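Local structure of stringent starvation protein A homolog (Haemophilus influenzae, 3LYK) at residues 133-138 / 143-148; 156-161 / 184-189. The protein probably forms an equimolar complex with the RNA polymerase holoenzyme, though not with the core enzyme. One frame throughout, in Å; residues are numbered along the deposited sequence.

Overall arrangement
Both contacts belong to the all-helical C-terminal half of a GST-type fold, with centres about 13 Å apart. Interaction 1 (133-138 / 143-148) is local and partly buried: the chain just past the end of helix 118-134 meets the loop that leads into helix 152-165. Interaction 2 (156-161 / 184-189) lies deeper, about 9 Å from the chain's centre, and packs helix 152-165 against helix 176-187. Both are apolar, but the first sets isoleucines against the Phe145 ring and the Met146 selenium of a turn, whereas in the second the edge of the Phe187 ring also reaches helix backbone. They adjoin directly: Phe145 packs on Val157, and Arg185 NH1 probably hydrogen-bonds to Pro143 O.

Interaction 1: residues 133-138 / 143-148; sequences LGIAPI and PYFMNE
Ile138 and Met146, a selenomethionine in this crystal, make up one half of the contact, and Ile135 and Phe145 the other. Ile138 contributes the most surface: its CG1 branch meets Met146 SE at 3.8 Å, the two side chains crossing at about a right angle. Met146 brings its selenium there by bending at chi2 (-61°) and again at chi3 (-83°), so that the chain folds instead of stretching. Beside this pair, Ile135 CD1 lies 3.7 Å from Phe145 CE1 and 4.1 Å from Phe145 CZ, a methyl coming obliquely to the end of the ring remote from CB. Phe145 holds its CG opposite the backbone N (chi1 -163°), and the ring reaches inward from the loop, where Trp106, Val153, Val157 and Tyr182 also touch it. Met146 instead remains largely exposed, with Leu98 against it.

Phe145 and Met146 occupy the two corners of a type II beta turn from Tyr144 to Asn147, and Met146 takes the left-handed backbone conformation of the second corner. A backbone bond from Tyr144 N to Asn147 O (3.0 Å) and a weak one from Asn147 N to Tyr144 O close the turn. On the other segment, Ile135 is where the chain leaves helical conformation after helix 118-134. Phe145 N also bonds to Asp154 OD1, tying the turn to the first turn of helix 152-165, consistent with the aspartate that GST C-terminal domains place early in this helix to hold the loop before it.

Interaction 2: residues 156-161 / 184-189; sequences YVAPLL and ERVFTR
Phe187 presents the edge of its ring to one side of helix 152-165, between Ala158 and Leu161. Near the ring plane, Phe187 CE1 lies 3.7 Å from Ala158 O and Phe187 CZ 3.9 Å from Leu161 C, while CZ also touches Leu161 CB at 4.0 Å. The aromatic rim therefore meets helix backbone as well as side chain. With CG beside its backbone N (chi1 -64°) and the ring turned by a small chi2 of -16°, Phe187 reaches across although its CB does not point directly at the other helix. Outside the pair, Trp162 meets this ring edge-to-face and Phe192 also meets it.

One turn along helix 152-165 from Leu161, Ala158 makes the other close approach. Its small CB sits 3.7 Å from Val186 CG2, the branch that lies between the backbone N and carbonyl carbon of Val186, and 4.0 Å from Val186 CB. The backbones come correspondingly near, with Ala158 CA and Val186 CA 6.6 Å apart. Pro159, next in sequence, kinks the helix, its N making no bond to the turn before; its CB is directed away from 184-189, and the ring packs on helix 16-27.

Helix 176-187 ends beside this interface. Thr188 turns OG1 back to donate to Glu184 O at 2.6 Å, the donor lying 22° off the carbonyl plane of Glu184, and Thr188 N adds a weak bond to the same oxygen. Arg189 then takes the N-cap position of helix 190-195 and forms a salt bridge with Glu27 in the thioredoxin-like domain. Close apolar packing of helix on helix in this way builds the core of the GST C-terminal helical domain.

Interaction 1: residues 133-138 / 143-148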
loop_
_atom_site.group_PDB
_atom_site.type_symbol
_atom_site.label_atom_id
_atom_site.label_comp_id
_atom_site.label_asym_id
_atom_site.label_seq_id
_atom_site.Cartn_x
_atom_site.Cartn_y
_atom_site.Cartn_z
ATOM N N LEU B 133 -14.566 -14.513 -15.533
ATOM C CA LEU B 133 -15.570 -14.496 -16.601
ATOM C C LEU B 133 -16.540 -13.311 -16.428
ATOM O O LEU B 133 -16.809 -12.581 -17.381
ATOM C CB LEU B 133 -16.296 -15.854 -16.735
ATOM C CG LEU B 133 -15.477 -16.949 -17.459
ATOM C CD1 LEU B 133 -16.244 -18.278 -17.507
ATOM C CD2 LEU B 133 -15.024 -16.542 -18.890
ATOM N N GLY B 134 -16.991 -13.088 -15.195
ATOM C CA GLY B 134 -17.856 -11.956 -14.858
ATOM C C GLY B 134 -17.348 -10.587 -15.287
ATOM O O GLY B 134 -18.139 -9.733 -15.684
ATOM N N ILE B 135 -16.036 -10.366 -15.230
ATOM C CA ILE B 135 -15.485 -9.059 -15.651
ATOM C C ILE B 135 -15.063 -8.973 -17.122
ATOM O O ILE B 135 -14.538 -7.957 -17.571
ATOM C CB ILE B 135 -14.403 -8.490 -14.668
ATOM C CG1 ILE B 135 -13.229 -9.457 -14.471
ATOM C CG2 ILE B 135 -15.045 -8.154 -13.331
ATOM C CD1 ILE B 135 -12.209 -9.420 -15.575
ATOM N N ALA B 136 -15.347 -10.027 -17.879
ATOM C CA ALA B 136 -15.095 -10.032 -19.318
ATOM C C ALA B 136 -15.532 -8.763 -20.088
ATOM O O ALA B 136 -14.811 -8.309 -20.967
ATOM C CB ALA B 136 -15.721 -11.270 -19.950
ATOM N N PRO B 137 -16.719 -8.199 -19.775
ATOM C CA PRO B 137 -17.154 -6.998 -20.506
ATOM C C PRO B 137 -16.130 -5.854 -20.496
ATOM O O PRO B 137 -16.092 -5.053 -21.419
ATOM C CB PRO B 137 -18.429 -6.583 -19.756
ATOM C CG PRO B 137 -18.991 -7.885 -19.265
ATOM C CD PRO B 137 -17.764 -8.663 -18.836
ATOM N N ILE B 138 -15.312 -5.795 -19.456
ATOM C CA ILE B 138 -14.188 -4.861 -19.360
ATOM C C ILE B 138 -13.389 -4.664 -20.661
ATOM O O ILE B 138 -13.044 -3.533 -21.013
ATOM C CB ILE B 138 -13.274 -5.281 -18.187
ATOM C CG1 ILE B 138 -13.723 -4.586 -16.904
ATOM C CG2 ILE B 138 -11.822 -4.981 -18.456
ATOM C CD1 ILE B 138 -15.019 -5.113 -16.295
ATOM N N PRO B 143 -8.006 -2.634 -24.386
ATOM C CA PRO B 143 -7.201 -3.861 -24.510
ATOM C C PRO B 143 -6.427 -4.286 -23.249
ATOM O O PRO B 143 -6.169 -5.469 -23.096
ATOM C CB PRO B 143 -6.238 -3.556 -25.661
ATOM C CG PRO B 143 -6.153 -2.053 -25.728
ATOM C CD PRO B 143 -7.481 -1.529 -25.217
ATOM N N TYR B 144 -6.056 -3.354 -22.366
ATOM C CA TYR B 144 -5.412 -3.736 -21.098
ATOM C C TYR B 144 -6.388 -3.567 -19.971
ATOM O O TYR B 144 -7.506 -3.153 -20.215
ATOM C CB TYR B 144 -4.093 -3.001 -20.890
ATOM C CG TYR B 144 -3.112 -3.408 -21.946
ATOM C CD1 TYR B 144 -2.314 -4.555 -21.780
ATOM C CD2 TYR B 144 -3.012 -2.692 -23.135
ATOM C CE1 TYR B 144 -1.433 -4.944 -22.770
ATOM C CE2 TYR B 144 -2.128 -3.068 -24.127
ATOM C CZ TYR B 144 -1.359 -4.199 -23.946
ATOM O OH TYR B 144 -0.472 -4.569 -24.917
ATOM N N PHE B 145 -6.028 -3.959 -18.756
ATOM C CA PHE B 145 -7.046 -4.103 -17.738
ATOM C C PHE B 145 -7.519 -2.722 -17.240
ATOM O O PHE B 145 -6.856 -2.101 -16.410
ATOM C CB PHE B 145 -6.545 -4.980 -16.603
ATOM C CG PHE B 145 -7.618 -5.501 -15.750
ATOM C CD1 PHE B 145 -8.166 -6.751 -15.990
ATOM C CD2 PHE B 145 -8.111 -4.748 -14.682
ATOM C CE1 PHE B 145 -9.185 -7.261 -15.171
ATOM C CE2 PHE B 145 -9.119 -5.254 -13.848
ATOM C CZ PHE B 145 -9.671 -6.503 -14.114
HETATM N N MSE B 146 -8.656 -2.268 -17.774
HETATM C CA MSE B 146 -9.250 -0.952 -17.460
HETATM C C MSE B 146 -8.298 0.139 -17.908
HETATM O O MSE B 146 -8.285 1.199 -17.323
HETATM C CB MSE B 146 -9.505 -0.775 -15.949
HETATM C CG MSE B 146 -10.606 -1.628 -15.355
HETATM SE SE MSE B 146 -12.308 -1.159 -16.239
HETATM C CE MSE B 146 -12.838 0.432 -15.181
ATOM N N ASN B 147 -7.463 -0.136 -18.907
ATOM C CA ASN B 147 -6.548 0.868 -19.422
ATOM C C ASN B 147 -6.286 0.644 -20.892
ATOM O O ASN B 147 -6.399 -0.490 -21.389
ATOM C CB ASN B 147 -5.217 0.915 -18.629
ATOM C CG ASN B 147 -5.336 1.735 -17.316
ATOM O OD1 ASN B 147 -5.542 2.944 -17.365
ATOM N ND2 ASN B 147 -5.257 1.071 -16.161
ATOM N N GLU B 148 -5.931 1.731 -21.571
ATOM C CA GLU B 148 -5.571 1.723 -22.982
ATOM C C GLU B 148 -4.179 1.159 -23.199
ATOM O O GLU B 148 -3.925 0.566 -24.248
ATOM C CB GLU B 148 -5.585 3.153 -23.543
ATOM C CG GLU B 148 -6.954 3.822 -23.529
ATOM C CD GLU B 148 -7.930 3.199 -24.544
ATOM O OE1 GLU B 148 -7.474 2.475 -25.469
ATOM O OE2 GLU B 148 -9.157 3.438 -24.408
#

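Interaction 2: residues 156-161 / 184-189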
loop_
_atom_site.group_PDB
_atom_site.type_symbol
_atom_site.label_atom_id
_atom_site.label_comp_id
_atom_site.label_asym_id
_atom_site.label_seq_id
_atom_site.Cartn_x
_atom_site.Cartn_y
_atom_site.Cartn_z
ATOM N N TYR B 156 -0.431 -6.786 -11.909
ATOM C CA TYR B 156 -1.148 -7.542 -10.880
ATOM C C TYR B 156 -1.990 -8.658 -11.525
ATOM O O TYR B 156 -2.085 -9.742 -10.984
ATOM C CB TYR B 156 -2.096 -6.638 -10.029
ATOM C CG TYR B 156 -1.420 -5.912 -8.875
ATOM C CD1 TYR B 156 -0.503 -4.884 -9.124
ATOM C CD2 TYR B 156 -1.699 -6.243 -7.543
ATOM C CE1 TYR B 156 0.136 -4.217 -8.094
ATOM C CE2 TYR B 156 -1.046 -5.554 -6.473
ATOM C CZ TYR B 156 -0.142 -4.550 -6.774
ATOM O OH TYR B 156 0.522 -3.854 -5.793
ATOM N N VAL B 157 -2.656 -8.363 -12.637
ATOM C CA VAL B 157 -3.554 -9.343 -13.241
ATOM C C VAL B 157 -2.780 -10.499 -13.943
ATOM O O VAL B 157 -3.099 -11.678 -13.719
ATOM C CB VAL B 157 -4.589 -8.663 -14.192
ATOM C CG1 VAL B 157 -5.522 -9.685 -14.804
ATOM C CG2 VAL B 157 -5.440 -7.591 -13.402
ATOM N N ALA B 158 -1.772 -10.173 -14.762
ATOM C CA ALA B 158 -1.048 -11.205 -15.535
ATOM C C ALA B 158 -0.418 -12.344 -14.690
ATOM O O ALA B 158 -0.578 -13.485 -15.042
ATOM C CB ALA B 158 -0.008 -10.585 -16.528
ATOM N N PRO B 159 0.268 -12.030 -13.558
ATOM C CA PRO B 159 0.807 -13.109 -12.760
ATOM C C PRO B 159 -0.292 -14.033 -12.245
ATOM O O PRO B 159 -0.047 -15.229 -12.038
ATOM C CB PRO B 159 1.479 -12.370 -11.585
ATOM C CG PRO B 159 1.956 -11.125 -12.215
ATOM C CD PRO B 159 0.766 -10.726 -13.080
ATOM N N LEU B 160 -1.472 -13.472 -12.008
ATOM C CA LEU B 160 -2.585 -14.256 -11.474
ATOM C C LEU B 160 -3.166 -15.207 -12.536
ATOM O O LEU B 160 -3.448 -16.361 -12.241
ATOM C CB LEU B 160 -3.682 -13.348 -10.929
ATOM C CG LEU B 160 -4.937 -14.100 -10.485
ATOM C CD1 LEU B 160 -5.438 -13.541 -9.194
ATOM C CD2 LEU B 160 -5.993 -13.960 -11.580
ATOM N N LEU B 161 -3.341 -14.702 -13.757
ATOM C CA LEU B 161 -3.802 -15.507 -14.883
ATOM C C LEU B 161 -2.775 -16.603 -15.261
ATOM O O LEU B 161 -3.153 -17.721 -15.570
ATOM C CB LEU B 161 -4.098 -14.613 -16.062
ATOM C CG LEU B 161 -5.283 -13.669 -15.801
ATOM C CD1 LEU B 161 -5.479 -12.762 -16.971
ATOM C CD2 LEU B 161 -6.632 -14.447 -15.538
ATOM N N GLU B 184 -3.059 -13.488 -24.303
ATOM C CA GLU B 184 -2.060 -13.432 -25.357
ATOM C C GLU B 184 -1.353 -12.068 -25.340
ATOM O O GLU B 184 -0.147 -11.964 -25.516
ATOM C CB GLU B 184 -2.707 -13.702 -26.726
ATOM C CG GLU B 184 -1.702 -13.771 -27.895
ATOM C CD GLU B 184 -1.314 -12.395 -28.498
ATOM O OE1 GLU B 184 -2.073 -11.394 -28.350
ATOM O OE2 GLU B 184 -0.231 -12.327 -29.132
ATOM N N ARG B 185 -2.127 -11.013 -25.130
ATOM C CA ARG B 185 -1.585 -9.647 -25.181
ATOM C C ARG B 185 -0.522 -9.457 -24.101
ATOM O O ARG B 185 0.541 -8.886 -24.349
ATOM C CB ARG B 185 -2.743 -8.688 -24.957
ATOM C CG ARG B 185 -2.492 -7.274 -25.287
ATOM C CD ARG B 185 -3.879 -6.564 -25.176
ATOM N NE ARG B 185 -4.773 -7.013 -26.228
ATOM C CZ ARG B 185 -6.030 -7.418 -26.066
ATOM N NH1 ARG B 185 -6.643 -7.398 -24.889
ATOM N NH2 ARG B 185 -6.691 -7.820 -27.130
ATOM N N VAL B 186 -0.772 -9.985 -22.909
ATOM C CA VAL B 186 0.226 -9.806 -21.823
ATOM C C VAL B 186 1.348 -10.886 -21.796
ATOM O O VAL B 186 2.534 -10.526 -21.607
ATOM C CB VAL B 186 -0.434 -9.599 -20.427
ATOM C CG1 VAL B 186 -1.382 -8.392 -20.462
ATOM C CG2 VAL B 186 -1.231 -10.845 -19.961
ATOM N N PHE B 187 0.999 -12.178 -21.996
ATOM C CA PHE B 187 1.998 -13.243 -21.872
ATOM C C PHE B 187 3.115 -13.166 -22.912
ATOM O O PHE B 187 4.258 -13.604 -22.646
ATOM C CB PHE B 187 1.413 -14.652 -21.911
ATOM C CG PHE B 187 0.484 -14.990 -20.769
ATOM C CD1 PHE B 187 0.432 -14.225 -19.606
ATOM C CD2 PHE B 187 -0.356 -16.098 -20.876
ATOM C CE1 PHE B 187 -0.452 -14.557 -18.564
ATOM C CE2 PHE B 187 -1.205 -16.452 -19.847
ATOM C CZ PHE B 187 -1.258 -15.661 -18.672
ATOM N N THR B 188 2.783 -12.626 -24.080
ATOM C CA THR B 188 3.722 -12.551 -25.202
ATOM C C THR B 188 4.562 -11.278 -25.232
ATOM O O THR B 188 5.432 -11.118 -26.108
ATOM C CB THR B 188 3.018 -12.774 -26.588
ATOM O OG1 THR B 188 2.135 -11.685 -26.827
ATOM C CG2 THR B 188 2.197 -14.111 -26.592
ATOM N N ARG B 189 4.380 -10.407 -24.234
ATOM C CA ARG B 189 5.155 -9.157 -24.172
ATOM C C ARG B 189 6.579 -9.509 -23.819
ATOM O O ARG B 189 6.786 -10.440 -23.033
ATOM C CB ARG B 189 4.616 -8.238 -23.052
ATOM C CG ARG B 189 3.424 -7.449 -23.426
ATOM C CD ARG B 189 3.042 -6.517 -22.247
ATOM N NE ARG B 189 3.873 -5.315 -22.164
ATOM C CZ ARG B 189 3.683 -4.196 -22.875
ATOM N NH1 ARG B 189 2.720 -4.104 -23.766
ATOM N NH2 ARG B 189 4.480 -3.151 -22.705
#